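Local coordinates for protein reducing-end xylose-releasing exo-oligoxylanase Rex8A (Paenibacillus barcinonensis, PDB 6SUD) that hydrolyses xylooligosaccharides, releasing xylose from their reducing ends in the breakdown of xylan, at residues A[45-48]-A[49-53]; A[65-69]-A[70-74]; A[334-338]-A[339-343]. The protein carries 1 engineered substitution. All blocks are in the same frame, centred on the assembly; numbering follows the deposited sequence.

All three contacts are local, each within one unbroken run of chain, and they follow in series without nesting or crossing. Contact 1 (45-53) comes first, where the loop after helix 25-41 turns into strand 49-52 of a two-stranded antiparallel hairpin. Contact 2 (65-74) follows on the same side of the chain's centre, their centres about 12 Å apart; there strand 67-68 passes into helix 69-81 beside the two bound xyloses. Much later, contact 3 (334-343) rounds the turn from helix 322-331 into helix 341-349. It lies across the chain's centre from contact 2, with about 31 Å between their centres, and away from the active site and the xyloses.

Contact 1. Residues A[45-48]-A[49-53]; sequences HTRI and YYPVG
R47 bends back over the start of strand 49-52 and hydrogen-bonds the carbonyl of Y49 through its guanidinium edge. NE gives the main bond, 2.7 Å from R47 NE to Y49 O with an N-H...O angle of 150°, and lies almost straight beyond the carbonyl oxygen, which sits close to the guanidinium plane. R47 NH1 adds a weak, more bent bond of 3.0 Å to the same Y49 O, so two N-H groups converge on one acceptor. The bend at chi3 (-67°) is what swings NE back onto this carbonyl.

The other contacts are mainly van der Waals. The aliphatic part of R47 lies along the far end of the Y50 ring: R47 CG is 3.4 Å from Y50 OH, and R47 CD is 3.7 Å from Y50 CE2. R47 NE stands over one ring face, offset toward the rim, with the guanidinium and ring planes 26° apart; any cation-pi attraction is long and at most weak. The CE1 side of the ring comes obliquely to the backbone of I48, Y50 CE1 being 3.7 Å from I48 C. P51 CD lies 3.7 Å from R47 NH1, oblique to the guanidinium. With an alanine in place of R47 both N-H donors are gone; the Y49 carbonyl would probably be left without these mates and the OH end of Y50 freer to shift.

Around this loop-to-strand junction, R47 O receives a hydrogen bond from R359 at the start of helix 359-373, whose residues also touch I48 and Y50. I48 bonds through its backbone to L39 of helix 25-41 and to L60, while Y50 pairs with Y58 across the hairpin of strands 49-52 and 56-59. Y49 packs against F40 and reaches helix 85-99, where E87, R90 and L91 meet it.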
loop_
_atom_site.group_PDB
_atom_site.type_symbol
_atom_site.label_atom_id
_atom_site.label_comp_id
_atom_site.label_asym_id
_atom_site.label_seq_id
_atom_site.Cartn_x
_atom_site.Cartn_y
_atom_site.Cartn_z
ATOM N N HIS A 45 -11.089 13.114 -16.447
ATOM C CA HIS A 45 -9.907 12.382 -16.993
ATOM C C HIS A 45 -8.838 12.171 -15.925
ATOM O O HIS A 45 -7.823 11.552 -16.253
ATOM C CB HIS A 45 -9.271 13.150 -18.161
ATOM C CG HIS A 45 -10.268 13.666 -19.140
ATOM N ND1 HIS A 45 -11.066 12.825 -19.890
ATOM C CD2 HIS A 45 -10.639 14.928 -19.454
ATOM C CE1 HIS A 45 -11.875 13.546 -20.636
ATOM N NE2 HIS A 45 -11.639 14.840 -20.384
ATOM N N THR A 46 -9.063 12.672 -14.714
ATOM C CA THR A 46 -8.042 12.756 -13.641
ATOM C C THR A 46 -8.558 12.101 -12.356
ATOM O O THR A 46 -7.796 11.332 -11.755
ATOM C CB THR A 46 -7.684 14.208 -13.321
ATOM O OG1 THR A 46 -7.336 14.900 -14.526
ATOM C CG2 THR A 46 -6.555 14.306 -12.317
ATOM N N ARG A 47 -9.778 12.418 -11.929
ATOM C CA ARG A 47 -10.273 11.968 -10.596
ATOM C C ARG A 47 -10.396 10.449 -10.564
ATOM O O ARG A 47 -10.638 9.837 -11.613
ATOM C CB ARG A 47 -11.646 12.528 -10.223
ATOM C CG ARG A 47 -12.811 11.842 -10.922
ATOM C CD ARG A 47 -14.055 12.675 -10.768
ATOM N NE ARG A 47 -14.474 12.692 -9.380
ATOM C CZ ARG A 47 -15.265 13.599 -8.823
ATOM N NH1 ARG A 47 -15.570 13.499 -7.543
ATOM N NH2 ARG A 47 -15.735 14.614 -9.527
ATOM N N ILE A 48 -10.260 9.871 -9.377
ATOM C CA ILE A 48 -10.478 8.410 -9.171
ATOM C C ILE A 48 -11.507 8.188 -8.062
ATOM O O ILE A 48 -11.847 7.016 -7.839
ATOM C CB ILE A 48 -9.147 7.697 -8.888
ATOM C CG1 ILE A 48 -8.485 8.207 -7.610
ATOM C CG2 ILE A 48 -8.225 7.798 -10.095
ATOM C CD1 ILE A 48 -7.230 7.461 -7.222
ATOM N N TYR A 49 -12.012 9.259 -7.450
ATOM C CA TYR A 49 -13.004 9.214 -6.345
ATOM C C TYR A 49 -14.364 9.720 -6.831
ATOM O O TYR A 49 -14.418 10.723 -7.564
ATOM C CB TYR A 49 -12.514 10.018 -5.144
ATOM C CG TYR A 49 -13.559 10.207 -4.070
ATOM C CD1 TYR A 49 -13.904 9.181 -3.205
ATOM C CD2 TYR A 49 -14.213 11.421 -3.926
ATOM C CE1 TYR A 49 -14.847 9.367 -2.205
ATOM C CE2 TYR A 49 -15.167 11.613 -2.945
ATOM C CZ TYR A 49 -15.491 10.586 -2.083
ATOM O OH TYR A 49 -16.441 10.812 -1.123
ATOM N N TYR A 50 -15.426 9.019 -6.426
ATOM C CA TYR A 50 -16.830 9.261 -6.852
ATOM C C TYR A 50 -17.771 9.133 -5.662
ATOM O O TYR A 50 -17.928 8.039 -5.107
ATOM C CB TYR A 50 -17.223 8.300 -7.971
ATOM C CG TYR A 50 -16.373 8.471 -9.201
ATOM C CD1 TYR A 50 -15.159 7.809 -9.319
ATOM C CD2 TYR A 50 -16.721 9.370 -10.198
ATOM C CE1 TYR A 50 -14.342 7.986 -10.421
ATOM C CE2 TYR A 50 -15.922 9.545 -11.317
ATOM C CZ TYR A 50 -14.734 8.844 -11.430
ATOM O OH TYR A 50 -13.926 9.007 -12.515
ATOM N N PRO A 51 -18.429 10.247 -5.259
ATOM C CA PRO A 51 -19.414 10.213 -4.190
ATOM C C PRO A 51 -20.646 9.409 -4.607
ATOM O O PRO A 51 -20.959 9.404 -5.774
ATOM C CB PRO A 51 -19.852 11.668 -3.943
ATOM C CG PRO A 51 -19.012 12.520 -4.862
ATOM C CD PRO A 51 -18.219 11.612 -5.782
ATOM N N VAL A 52 -21.302 8.750 -3.658
ATOM C CA VAL A 52 -22.600 8.066 -3.934
ATOM C C VAL A 52 -23.601 8.452 -2.852
ATOM O O VAL A 52 -23.300 8.242 -1.651
ATOM C CB VAL A 52 -22.493 6.534 -4.044
ATOM C CG1 VAL A 52 -23.800 5.962 -4.596
ATOM C CG2 VAL A 52 -21.309 6.097 -4.898
ATOM N N GLY A 53 -24.759 8.983 -3.251
ATOM C CA GLY A 53 -25.786 9.402 -2.277
ATOM C C GLY A 53 -25.231 10.357 -1.236
ATOM O O GLY A 53 -24.315 11.139 -1.553
#

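Contact 2. Residues A[65-69]-A[70-74]; sequences DDVRS and EGMSY. With XYP (beta-D-xylopyranose), chain K; XYP (beta-D-xylopyranose), chain J.
The R68 carbonyl accepts the M72 amide at 3.0 Å from R68 O to M72 N, nearly straight at 170°, as strand 67-68 turns into helix 69-81 with R68 at the N-cap. This is the strand-to-helix corner that brings R68 and E70 into the xylose-binding cleft of this family 8 glycoside hydrolase. Behind it, V67 CG1 rests on M72 SD at 3.5 Å; the bend at chi2 of M72 (-58°) brings the sulfur there, beside Y58 and Y94.

R68 runs extended from CG to NE, and D66 grips it side-on: R68 NE meets D66 OD1 at 2.9 Å, while NH2 takes the syn lone pair of D66 OD2. D61 forms a second salt bridge at NE. Held this way, the guanidinium presents NH1 to both sugars, with R68 NH1 hydrogen-bonded to O3 of xylose J at 3.2 Å.

E70, the inferred proton donor, lies with its side chain about 6 Å from that of D265, the inferred acceptor. The E70 carboxylate takes two sugar hydroxyls of xylose J, one on each oxygen: O3 on E70 OE1 at 2.7 Å and O4 on E70 OE2 at 2.8 Å.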
loop_
_atom_site.group_PDB
_atom_site.type_symbol
_atom_site.label_atom_id
_atom_site.label_comp_id
_atom_site.label_asym_id
_atom_site.label_seq_id
_atom_site.Cartn_x
_atom_site.Cartn_y
_atom_site.Cartn_z
ATOM N N ASP A 65 -12.561 -0.901 -14.742
ATOM C CA ASP A 65 -13.976 -0.467 -14.552
ATOM C C ASP A 65 -14.615 -1.234 -13.391
ATOM O O ASP A 65 -15.747 -1.725 -13.560
ATOM C CB ASP A 65 -14.814 -0.710 -15.812
ATOM C CG ASP A 65 -14.101 -0.297 -17.080
ATOM O OD1 ASP A 65 -13.925 0.925 -17.283
ATOM O OD2 ASP A 65 -13.705 -1.200 -17.840
ATOM N N ASP A 66 -13.917 -1.352 -12.263
ATOM C CA ASP A 66 -14.478 -1.994 -11.048
ATOM C C ASP A 66 -13.931 -1.276 -9.814
ATOM O O ASP A 66 -13.051 -0.398 -9.954
ATOM C CB ASP A 66 -14.221 -3.505 -11.012
ATOM C CG ASP A 66 -12.749 -3.893 -10.995
ATOM O OD1 ASP A 66 -11.907 -2.991 -10.851
ATOM O OD2 ASP A 66 -12.455 -5.102 -11.145
ATOM N N VAL A 67 -14.489 -1.626 -8.658
ATOM C CA VAL A 67 -14.096 -1.083 -7.330
ATOM C C VAL A 67 -13.382 -2.204 -6.558
ATOM O O VAL A 67 -13.964 -3.268 -6.399
ATOM C CB VAL A 67 -15.330 -0.540 -6.588
ATOM C CG1 VAL A 67 -14.973 -0.059 -5.197
ATOM C CG2 VAL A 67 -16.009 0.585 -7.357
ATOM N N ARG A 68 -12.132 -1.974 -6.153
ATOM C CA ARG A 68 -11.253 -3.019 -5.563
ATOM C C ARG A 68 -11.005 -2.684 -4.099
ATOM O O ARG A 68 -10.932 -1.487 -3.776
ATOM C CB ARG A 68 -9.959 -3.105 -6.372
ATOM C CG ARG A 68 -10.223 -3.496 -7.815
ATOM C CD ARG A 68 -9.019 -3.604 -8.711
ATOM N NE ARG A 68 -9.490 -4.293 -9.897
ATOM C CZ ARG A 68 -8.770 -5.079 -10.674
ATOM N NH1 ARG A 68 -7.482 -5.265 -10.426
ATOM N NH2 ARG A 68 -9.357 -5.698 -11.682
ATOM N N SER A 69 -10.889 -3.700 -3.241
ATOM C CA SER A 69 -10.618 -3.477 -1.806
ATOM C C SER A 69 -9.268 -2.762 -1.672
ATOM O O SER A 69 -9.116 -1.961 -0.745
ATOM C CB SER A 69 -10.694 -4.749 -1.017
ATOM O OG SER A 69 -9.758 -5.697 -1.488
ATOM N N GLU A 70 -8.329 -3.024 -2.588
ATOM C CA GLU A 70 -7.045 -2.275 -2.676
ATOM C C GLU A 70 -7.347 -0.764 -2.711
ATOM O O GLU A 70 -6.833 -0.013 -1.851
ATOM C CB GLU A 70 -6.297 -2.761 -3.919
ATOM C CG GLU A 70 -5.128 -1.889 -4.371
ATOM C CD GLU A 70 -4.695 -2.203 -5.794
ATOM O OE1 GLU A 70 -5.492 -1.918 -6.724
ATOM O OE2 GLU A 70 -3.596 -2.809 -5.975
ATOM N N GLY A 71 -8.126 -0.324 -3.702
ATOM C CA GLY A 71 -8.364 1.114 -3.941
ATOM C C GLY A 71 -9.188 1.751 -2.839
ATOM O O GLY A 71 -8.884 2.893 -2.464
ATOM N N MET A 72 -10.192 1.040 -2.338
ATOM C CA MET A 72 -11.043 1.515 -1.210
ATOM C C MET A 72 -10.144 1.759 0.011
ATOM O O MET A 72 -10.210 2.849 0.605
ATOM C CB MET A 72 -12.141 0.503 -0.877
ATOM C CG MET A 72 -13.175 0.320 -1.976
ATOM S SD MET A 72 -14.038 1.850 -2.464
ATOM C CE MET A 72 -14.905 2.251 -0.953
ATOM N N SER A 73 -9.339 0.764 0.388
ATOM C CA SER A 73 -8.421 0.839 1.551
ATOM C C SER A 73 -7.370 1.928 1.327
ATOM O O SER A 73 -7.043 2.624 2.292
ATOM C CB SER A 73 -7.808 -0.510 1.856
ATOM O OG SER A 73 -6.897 -0.896 0.844
ATOM N N TYR A 74 -6.867 2.085 0.099
ATOM C CA TYR A 74 -5.921 3.170 -0.283
ATOM C C TYR A 74 -6.595 4.525 -0.071
ATOM O O TYR A 74 -5.990 5.396 0.554
ATOM C CB TYR A 74 -5.487 3.068 -1.744
ATOM C CG TYR A 74 -4.418 2.050 -2.045
ATOM C CD1 TYR A 74 -3.737 1.399 -1.036
ATOM C CD2 TYR A 74 -4.082 1.753 -3.353
ATOM C CE1 TYR A 74 -2.749 0.473 -1.323
ATOM C CE2 TYR A 74 -3.079 0.847 -3.661
ATOM C CZ TYR A 74 -2.423 0.196 -2.637
ATOM O OH TYR A 74 -1.448 -0.730 -2.905
HETATM O O1 XYP K . -5.321 -6.653 -9.146
HETATM C C1 XYP K . -5.260 -6.802 -7.710
HETATM C C2 XYP K . -3.954 -6.294 -7.093
HETATM C C3 XYP K . -3.883 -6.584 -5.598
HETATM C C4 XYP K . -5.291 -6.588 -5.015
HETATM C C5 XYP K . -6.165 -5.626 -5.813
HETATM O O2 XYP K . -2.810 -6.834 -7.765
HETATM O O3 XYP K . -3.027 -5.594 -5.003
HETATM O O4 XYP K . -5.830 -7.910 -5.100
HETATM O O5 XYP K . -6.346 -6.055 -7.162
HETATM O O1 XYP J . -3.490 -2.372 -13.395
HETATM C C1 XYP J . -3.184 -2.598 -12.013
HETATM C C2 XYP J . -4.502 -2.808 -11.271
HETATM C C3 XYP J . -4.188 -2.993 -9.812
HETATM C C4 XYP J . -3.303 -4.206 -9.630
HETATM C C5 XYP J . -2.053 -4.092 -10.492
HETATM O O2 XYP J . -5.425 -1.707 -11.396
HETATM O O3 XYP J . -5.406 -3.160 -9.085
HETATM O O4 XYP J . -2.986 -4.275 -8.236
HETATM O O5 XYP J . -2.386 -3.792 -11.859
#

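Contact 3. Residues A[334-338]-A[339-343]; sequences LAADG and PDADS
A336 and A341 meet methyl to methyl across the bend that leads into helix 341-349. Their CB atoms are 4.3 Å apart, A336 CB to A341 CB, and the methyl of A341 also lies 4.0 Å from A336 O. Both alanines are buried, and this small apolar contact lines the inside of the bend.

The backbone makes the turn: G338 to A341 form a type I beta turn with P339 and D340 at its two central positions. The phi of P339, -76° within its ring, suits the first of these. The proline ring follows directly on the G338 carbonyl and lies on the outer side of the turn, exposed.

Water carries the polar link: one molecule donates to G338 O at 3.1 Å and accepts from D342 N at 3.1 Å. It thereby joins the start of the turn to an amide in the first turn of the helix.

N291 of helix 285-297 bonds the D337 carboxylate through ND2 and, weakly, the G338 amide through OD1, while the methyl of A336 packs on N291 and Q294. S333 OG hydrogen-bonds A341 O.

The contact thus pairs one methyl-methyl touch with a water bridge between G338 O and D342 N, so its polar link across the bend runs through water and main chain rather than through side chains.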
loop_
_atom_site.group_PDB
_atom_site.type_symbol
_atom_site.label_atom_id
_atom_site.label_comp_id
_atom_site.label_asym_id
_atom_site.label_seq_id
_atom_site.Cartn_x
_atom_site.Cartn_y
_atom_site.Cartn_z
ATOM N N LEU A 334 13.288 8.186 0.866
ATOM C CA LEU A 334 13.195 8.198 2.354
ATOM C C LEU A 334 14.352 7.390 2.960
ATOM O O LEU A 334 14.728 7.705 4.103
ATOM C CB LEU A 334 11.847 7.655 2.841
ATOM C CG LEU A 334 10.659 8.603 2.732
ATOM C CD1 LEU A 334 9.353 7.872 3.014
ATOM C CD2 LEU A 334 10.817 9.794 3.652
ATOM N N ALA A 335 14.878 6.383 2.259
ATOM C CA ALA A 335 15.905 5.461 2.807
ATOM C C ALA A 335 17.233 5.585 2.055
ATOM O O ALA A 335 18.282 5.461 2.693
ATOM C CB ALA A 335 15.393 4.047 2.786
ATOM N N ALA A 336 17.199 5.786 0.739
ATOM C CA ALA A 336 18.413 5.812 -0.112
ATOM C C ALA A 336 19.298 6.986 0.322
ATOM O O ALA A 336 18.760 8.070 0.641
ATOM C CB ALA A 336 18.038 5.911 -1.572
ATOM N N ASP A 337 20.606 6.772 0.352
ATOM C CA ASP A 337 21.609 7.845 0.603
ATOM C C ASP A 337 22.627 7.864 -0.541
ATOM O O ASP A 337 23.726 8.442 -0.359
ATOM C CB ASP A 337 22.285 7.632 1.952
ATOM C CG ASP A 337 23.097 6.353 2.012
ATOM O OD1 ASP A 337 23.175 5.661 0.972
ATOM O OD2 ASP A 337 23.645 6.062 3.092
ATOM N N GLY A 338 22.279 7.248 -1.673
ATOM C CA GLY A 338 23.166 7.129 -2.848
ATOM C C GLY A 338 23.081 8.347 -3.758
ATOM O O GLY A 338 22.411 9.329 -3.421
ATOM N N PRO A 339 23.754 8.306 -4.936
ATOM C CA PRO A 339 23.851 9.474 -5.816
ATOM C C PRO A 339 22.589 9.799 -6.629
ATOM O O PRO A 339 22.618 10.747 -7.382
ATOM C CB PRO A 339 24.987 9.111 -6.780
ATOM C CG PRO A 339 25.023 7.580 -6.805
ATOM C CD PRO A 339 24.447 7.122 -5.480
ATOM N N ASP A 340 21.521 9.018 -6.458
ATOM C CA ASP A 340 20.306 9.092 -7.298
ATOM C C ASP A 340 19.127 9.624 -6.480
ATOM O O ASP A 340 18.122 9.995 -7.106
ATOM C CB ASP A 340 20.008 7.714 -7.890
ATOM C CG ASP A 340 21.165 7.190 -8.722
ATOM O OD1 ASP A 340 21.572 7.929 -9.656
ATOM O OD2 ASP A 340 21.681 6.071 -8.414
ATOM N N ALA A 341 19.208 9.635 -5.147
ATOM C CA ALA A 341 18.057 9.993 -4.283
ATOM C C ALA A 341 17.533 11.374 -4.692
ATOM O O ALA A 341 16.313 11.514 -4.945
ATOM C CB ALA A 341 18.433 9.969 -2.824
ATOM N N ASP A 342 18.424 12.358 -4.785
ATOM C CA ASP A 342 18.018 13.776 -4.960
ATOM C C ASP A 342 17.379 13.918 -6.349
ATOM O O ASP A 342 16.334 14.589 -6.462
ATOM C CB ASP A 342 19.190 14.724 -4.689
ATOM C CG ASP A 342 19.602 14.843 -3.233
ATOM O OD1 ASP A 342 18.857 14.344 -2.372
ATOM O OD2 ASP A 342 20.668 15.460 -2.970
ATOM N N SER A 343 17.928 13.259 -7.369
ATOM C CA SER A 343 17.398 13.394 -8.746
ATOM C C SER A 343 16.028 12.712 -8.893
ATOM O O SER A 343 15.210 13.257 -9.637
ATOM C CB SER A 343 18.398 12.983 -9.783
ATOM O OG SER A 343 18.956 11.736 -9.470
HETATM O O HOH W 1 21.383 12.205 -3.964
#